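Local coordinates for protein polymeric immunoglobulin receptor (Mus musculus, PDB 4NOF) that probably binds polymeric immunoglobulins and carries them across epithelial cells, its ectodomain being released as secretory component, at residues 36-41 / 76-81; 89-94 / 106-111. One frame throughout, in Å; residues are numbered along the deposited sequence. Where two conformers were deposited one is given.

Contact 1: 36-41 / 76-81; sequences KSLCKK and FYVNIS
Lys-36 lays the aliphatic part of its side chain over one face of the Phe-76 ring, a CH-pi contact in which CB stands 3.7 Å from the centroid of that ring and only 10° off its normal. CB sits over the centre, CG near the rim, and CD beyond the CD1-CE1 edge, with Lys-36 CD 3.8 Å from Phe-76 CD1. The chain bends at chi2 and chi4, and the ammonium turns off to hydrogen-bond the carbonyls of Ala-32 and Ser-34. Phe-76 reaches its partner with CG lodged between its own backbone N and carbonyl carbon (chi1 70°).

At the rim of the same ring the contact is with backbone: Ser-37 O lies in the ring plane, 3.5 Å from Phe-76 CZ, where it meets the weakly positive C-H edge.

Further along, the meeting is purely aliphatic. The CD2 branch of Leu-38 comes 3.9 Å from Val-78 CG1 and touches Ile-80 CD1 more loosely at 4.2 Å, while Ile-23 of strand 21-26 also packs on Leu-38.

The segment axes approach to 8.5 Å, crossed by -43°, in the two facing sheets of an immunoglobulin V-type sandwich. Between these strands the hold is side-chain packing, with one carbonyl at a ring edge; the Cys-25/Cys-93 disulfide ties the sheets covalently. The lysine's bonded ammonium probably lets its methylenes lie in a buried interface.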
loop_
_atom_site.group_PDB
_atom_site.type_symbol
_atom_site.label_atom_id
_atom_site.label_comp_id
_atom_site.label_asym_id
_atom_site.label_seq_id
_atom_site.Cartn_x
_atom_site.Cartn_y
_atom_site.Cartn_z
ATOM N N LYS A 36 -9.600 2.238 5.226
ATOM C CA LYS A 36 -8.585 2.306 4.190
ATOM C C LYS A 36 -7.404 1.523 4.691
ATOM O O LYS A 36 -7.036 1.674 5.827
ATOM C CB LYS A 36 -8.110 3.735 3.918
ATOM C CG LYS A 36 -9.183 4.816 3.647
ATOM C CD LYS A 36 -10.108 4.473 2.541
ATOM C CE LYS A 36 -11.014 5.695 2.204
ATOM N NZ LYS A 36 -11.810 6.208 3.365
ATOM N N SER A 37 -6.812 0.686 3.840
ATOM C CA SER A 37 -5.726 -0.181 4.309
ATOM C C SER A 37 -4.741 -0.450 3.187
ATOM O O SER A 37 -5.079 -0.373 2.002
ATOM C CB SER A 37 -6.275 -1.513 4.838
ATOM O OG SER A 37 -6.863 -2.324 3.838
ATOM N N LEU A 38 -3.520 -0.786 3.593
ATOM C CA LEU A 38 -2.537 -1.389 2.700
ATOM C C LEU A 38 -2.097 -2.704 3.313
ATOM O O LEU A 38 -1.812 -2.769 4.522
ATOM C CB LEU A 38 -1.322 -0.469 2.522
ATOM C CG LEU A 38 -0.233 -0.892 1.521
ATOM C CD1 LEU A 38 -0.753 -0.809 0.097
ATOM C CD2 LEU A 38 1.035 -0.061 1.696
ATOM N N CYS A 39 -2.053 -3.750 2.490
ATOM C CA CYS A 39 -1.514 -5.028 2.930
ATOM C C CYS A 39 -0.479 -5.563 1.942
ATOM O O CYS A 39 -0.428 -5.146 0.781
ATOM C CB CYS A 39 -2.625 -6.052 3.139
ATOM S SG CYS A 39 -3.551 -6.537 1.676
ATOM N N LYS A 40 0.355 -6.473 2.439
ATOM C CA LYS A 40 1.454 -7.033 1.654
ATOM C C LYS A 40 1.114 -8.470 1.328
ATOM O O LYS A 40 0.763 -9.253 2.211
ATOM C CB LYS A 40 2.780 -6.961 2.414
ATOM C CG LYS A 40 3.983 -7.345 1.538
ATOM C CD LYS A 40 5.304 -7.080 2.204
ATOM C CE LYS A 40 6.519 -7.135 1.265
ATOM N NZ LYS A 40 6.696 -8.437 0.649
ATOM N N LYS A 41 1.229 -8.841 0.075
ATOM C CA LYS A 41 0.958 -10.230 -0.308
ATOM C C LYS A 41 1.990 -11.268 0.145
ATOM O O LYS A 41 3.216 -11.063 0.084
ATOM C CB LYS A 41 0.826 -10.341 -1.806
ATOM C CG LYS A 41 -0.416 -9.680 -2.345
ATOM C CD LYS A 41 -1.033 -10.483 -3.473
ATOM C CE LYS A 41 -1.379 -9.568 -4.636
ATOM N NZ LYS A 41 -2.219 -10.205 -5.680
ATOM N N PHE A 76 -6.239 7.759 -1.350
ATOM C CA PHE A 76 -5.403 7.865 -0.169
ATOM C C PHE A 76 -3.998 7.431 -0.491
ATOM O O PHE A 76 -3.714 6.880 -1.575
ATOM C CB PHE A 76 -5.962 7.153 1.069
ATOM C CG PHE A 76 -5.949 5.648 0.998
ATOM C CD1 PHE A 76 -7.005 4.957 0.413
ATOM C CD2 PHE A 76 -4.904 4.904 1.598
ATOM C CE1 PHE A 76 -7.002 3.556 0.381
ATOM C CE2 PHE A 76 -4.917 3.501 1.571
ATOM C CZ PHE A 76 -5.967 2.840 0.947
ATOM N N TYR A 77 -3.100 7.741 0.434
ATOM C CA TYR A 77 -1.683 7.549 0.218
ATOM C C TYR A 77 -1.081 6.832 1.393
ATOM O O TYR A 77 -1.502 7.021 2.527
ATOM C CB TYR A 77 -0.948 8.856 0.012
ATOM C CG TYR A 77 -1.477 9.692 -1.121
ATOM C CD1 TYR A 77 -1.034 9.482 -2.432
ATOM C CD2 TYR A 77 -2.470 10.634 -0.898
ATOM C CE1 TYR A 77 -1.534 10.258 -3.490
ATOM C CE2 TYR A 77 -2.980 11.404 -1.963
ATOM C CZ TYR A 77 -2.506 11.216 -3.235
ATOM O OH TYR A 77 -3.023 11.988 -4.284
ATOM N N VAL A 78 -0.103 5.978 1.099
ATOM C CA VAL A 78 0.758 5.418 2.134
ATOM C C VAL A 78 2.213 5.687 1.818
ATOM O O VAL A 78 2.714 5.276 0.771
ATOM C CB VAL A 78 0.542 3.901 2.311
ATOM C CG1 VAL A 78 1.462 3.371 3.390
ATOM C CG2 VAL A 78 -0.917 3.618 2.662
ATOM N N ASN A 79 2.881 6.438 2.689
ATOM C CA ASN A 79 4.296 6.652 2.526
ATOM C C ASN A 79 5.011 5.619 3.324
ATOM O O ASN A 79 4.696 5.423 4.481
ATOM C CB ASN A 79 4.748 8.051 2.969
ATOM C CG ASN A 79 6.220 8.298 2.637
ATOM O OD1 ASN A 79 7.061 8.133 3.492
ATOM N ND2 ASN A 79 6.525 8.590 1.383
ATOM N N ILE A 80 5.971 4.940 2.707
ATOM C CA ILE A 80 6.854 4.055 3.438
ATOM C C ILE A 80 8.270 4.549 3.295
ATOM O O ILE A 80 8.775 4.681 2.178
ATOM C CB ILE A 80 6.764 2.581 2.961
ATOM C CG1 ILE A 80 5.329 2.056 3.034
ATOM C CG2 ILE A 80 7.662 1.689 3.796
ATOM C CD1 ILE A 80 5.132 0.785 2.282
ATOM N N SER A 81 8.890 4.841 4.427
ATOM C CA SER A 81 10.271 5.350 4.425
ATOM C C SER A 81 11.305 4.283 4.816
ATOM O O SER A 81 10.971 3.213 5.295
ATOM C CB SER A 81 10.370 6.539 5.361
ATOM O OG SER A 81 10.081 6.165 6.683
#

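Contact 2: 89-94 / 106-111; sequences GLYICQ and VDLQVL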
loop_
_atom_site.group_PDB
_atom_site.type_symbol
_atom_site.label_atom_id
_atom_site.label_comp_id
_atom_site.label_asym_id
_atom_site.label_seq_id
_atom_site.Cartn_x
_atom_site.Cartn_y
_atom_site.Cartn_z
ATOM N N GLY A 89 7.964 -6.323 -3.070
ATOM C CA GLY A 89 6.964 -7.307 -3.432
ATOM C C GLY A 89 5.614 -6.663 -3.704
ATOM O O GLY A 89 5.498 -5.436 -3.847
ATOM N N LEU A 90 4.600 -7.520 -3.772
ATOM C CA LEU A 90 3.239 -7.084 -4.092
ATOM C C LEU A 90 2.491 -6.640 -2.856
ATOM O O LEU A 90 2.616 -7.255 -1.794
ATOM C CB LEU A 90 2.429 -8.224 -4.731
ATOM C CG LEU A 90 2.884 -8.602 -6.153
ATOM C CD1 LEU A 90 2.263 -9.942 -6.568
ATOM C CD2 LEU A 90 2.589 -7.496 -7.148
ATOM N N TYR A 91 1.703 -5.574 -3.036
ATOM C CA TYR A 91 0.818 -5.016 -2.028
ATOM C C TYR A 91 -0.554 -4.788 -2.657
ATOM O O TYR A 91 -0.725 -4.733 -3.876
ATOM C CB TYR A 91 1.336 -3.675 -1.527
ATOM C CG TYR A 91 2.649 -3.684 -0.769
ATOM C CD1 TYR A 91 3.878 -3.851 -1.417
ATOM C CD2 TYR A 91 2.670 -3.423 0.606
ATOM C CE1 TYR A 91 5.045 -3.813 -0.709
ATOM C CE2 TYR A 91 3.854 -3.355 1.307
ATOM C CZ TYR A 91 5.043 -3.570 0.655
ATOM O OH TYR A 91 6.241 -3.499 1.391
ATOM N N ILE A 92 -1.550 -4.659 -1.800
ATOM C CA ILE A 92 -2.911 -4.332 -2.207
ATOM C C ILE A 92 -3.407 -3.165 -1.366
ATOM O O ILE A 92 -3.370 -3.228 -0.116
ATOM C CB ILE A 92 -3.897 -5.531 -2.082
ATOM C CG1 ILE A 92 -3.465 -6.708 -2.950
ATOM C CG2 ILE A 92 -5.269 -5.093 -2.522
ATOM C CD1 ILE A 92 -4.310 -7.965 -2.723
ATOM N N CYS A 93 -3.828 -2.110 -2.054
ATOM C CA CYS A 93 -4.602 -0.994 -1.453
ATOM C C CYS A 93 -6.023 -1.433 -1.368
ATOM O O CYS A 93 -6.542 -2.005 -2.349
ATOM C CB CYS A 93 -4.659 0.196 -2.376
ATOM S SG CYS A 93 -3.116 0.982 -2.775
ATOM N N GLN A 94 -6.685 -1.131 -0.260
ATOM C CA GLN A 94 -8.126 -1.413 -0.182
ATOM C C GLN A 94 -8.864 -0.278 0.478
ATOM O O GLN A 94 -8.424 0.268 1.505
ATOM C CB GLN A 94 -8.377 -2.700 0.582
ATOM C CG GLN A 94 -9.818 -3.200 0.505
ATOM C CD GLN A 94 -9.994 -4.615 1.045
ATOM O OE1 GLN A 94 -9.389 -5.552 0.549
ATOM N NE2 GLN A 94 -10.850 -4.775 2.045
ATOM N N VAL A 106 -0.282 -3.111 -6.356
ATOM C CA VAL A 106 0.941 -2.357 -6.313
ATOM C C VAL A 106 2.128 -3.310 -6.204
ATOM O O VAL A 106 2.055 -4.343 -5.517
ATOM C CB VAL A 106 0.936 -1.430 -5.069
ATOM C CG1 VAL A 106 2.291 -0.782 -4.845
ATOM C CG2 VAL A 106 -0.166 -0.376 -5.226
ATOM N N ASP A 107 3.214 -3.015 -6.922
ATOM C CA ASP A 107 4.438 -3.808 -6.830
ATOM C C ASP A 107 5.570 -2.854 -6.489
ATOM O O ASP A 107 5.757 -1.841 -7.174
ATOM C CB ASP A 107 4.721 -4.508 -8.167
ATOM C CG ASP A 107 5.741 -5.606 -8.082
ATOM O OD1 ASP A 107 6.308 -5.924 -7.016
ATOM O OD2 ASP A 107 5.964 -6.226 -9.144
ATOM N N LEU A 108 6.240 -3.125 -5.372
ATOM C CA LEU A 108 7.395 -2.362 -4.959
ATOM C C LEU A 108 8.664 -3.137 -5.290
ATOM O O LEU A 108 8.881 -4.243 -4.827
ATOM C CB LEU A 108 7.324 -2.055 -3.461
ATOM C CG LEU A 108 8.457 -1.192 -2.943
ATOM C CD1 LEU A 108 8.538 0.130 -3.694
ATOM C CD2 LEU A 108 8.258 -0.963 -1.445
ATOM N N GLN A 109 9.491 -2.551 -6.138
ATOM C CA GLN A 109 10.809 -3.086 -6.434
ATOM C C GLN A 109 11.818 -2.228 -5.690
ATOM O O GLN A 109 11.829 -0.994 -5.833
ATOM C CB GLN A 109 11.047 -3.067 -7.955
ATOM C CG GLN A 109 12.466 -3.502 -8.329
ATOM C CD GLN A 109 12.660 -3.575 -9.846
ATOM O OE1 GLN A 109 13.003 -2.581 -10.492
ATOM N NE2 GLN A 109 12.416 -4.744 -10.403
ATOM N N VAL A 110 12.596 -2.868 -4.840
ATOM C CA VAL A 110 13.628 -2.231 -4.061
ATOM C C VAL A 110 14.982 -2.709 -4.587
ATOM O O VAL A 110 15.302 -3.894 -4.582
ATOM C CB VAL A 110 13.509 -2.529 -2.556
ATOM C CG1 VAL A 110 14.605 -1.783 -1.786
ATOM C CG2 VAL A 110 12.133 -2.149 -2.020
ATOM N N LEU A 111 15.785 -1.773 -5.025
ATOM C CA LEU A 111 17.108 -2.111 -5.560
ATOM C C LEU A 111 18.125 -2.066 -4.422
ATOM O O LEU A 111 18.272 -1.055 -3.746
ATOM C CB LEU A 111 17.479 -1.150 -6.671
ATOM C CG LEU A 111 16.830 -1.397 -8.042
ATOM C CD1 LEU A 111 15.377 -1.000 -8.112
ATOM C CD2 LEU A 111 17.617 -0.638 -9.089
#
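Val-106 and Tyr-91 form the apolar centre, their CB atoms 4.2 Å apart on one face of the sheet. Val-106 CG2 reaches back to Cys-93 SG at 4.1 Å, next to the disulfide that Cys-93 makes with Cys-25 of the other sheet. Further along the same face Tyr-91 CE1 approaches Leu-108 CB obliquely; the phenol oxygen travels further, to the Asp-87 carbonyl and the Tyr-60 hydroxyl. With CG anti to its carbonyl carbon (chi1 -65°), the tyrosine directs its ring toward Leu-108.

Strands 89-95 and 102-111 make an antiparallel beta hairpin of the V-set domain, corresponding to strands F and G of the immunoglobulin fold. Gly-89 with Leu-108 and Tyr-91 with Val-106 are hydrogen-bonded pairs, each with two backbone bonds; Tyr-91 N to Val-106 O is 2.8 Å.

Between them, Leu-90 and Asp-107 are a non-hydrogen-bonded pair facing the opposite way. Leu-90 CD2 lies across the aspartate, 3.8 Å from Asp-107 CG. Cut back to an alanine here, the aspartate would keep only its CB against Leu-90 CD2, and the leucine branch is likely to be freer to turn over the gap left by the carboxylate. Asp-107 OD1 also sits 3.3 Å from Gly-89 O, two acceptors that do not bond.

Both segments of contact 1 come before either segment of contact 2 in the chain, and strand 75-80 of the first is followed directly by strand 89-95 of the second. Their centres lie about 9 Å apart. Contact 1 spans the sandwich from sheet to sheet, whereas contact 2 pairs neighbours within one of those sheets. The two meet where strands 36-41 and 89-95 run side by side: Lys-41 N to Leu-90 O (2.8 Å) and Ile-92 N to Cys-39 O (2.9 Å) are probable hydrogen bonds. Strand 36-41 thus packs on the other sheet through Lys-36 and Leu-38 while bonding edgewise to strand 89-95, which pairs in turn with 102-111, so one five-strand sheet takes part in both contacts.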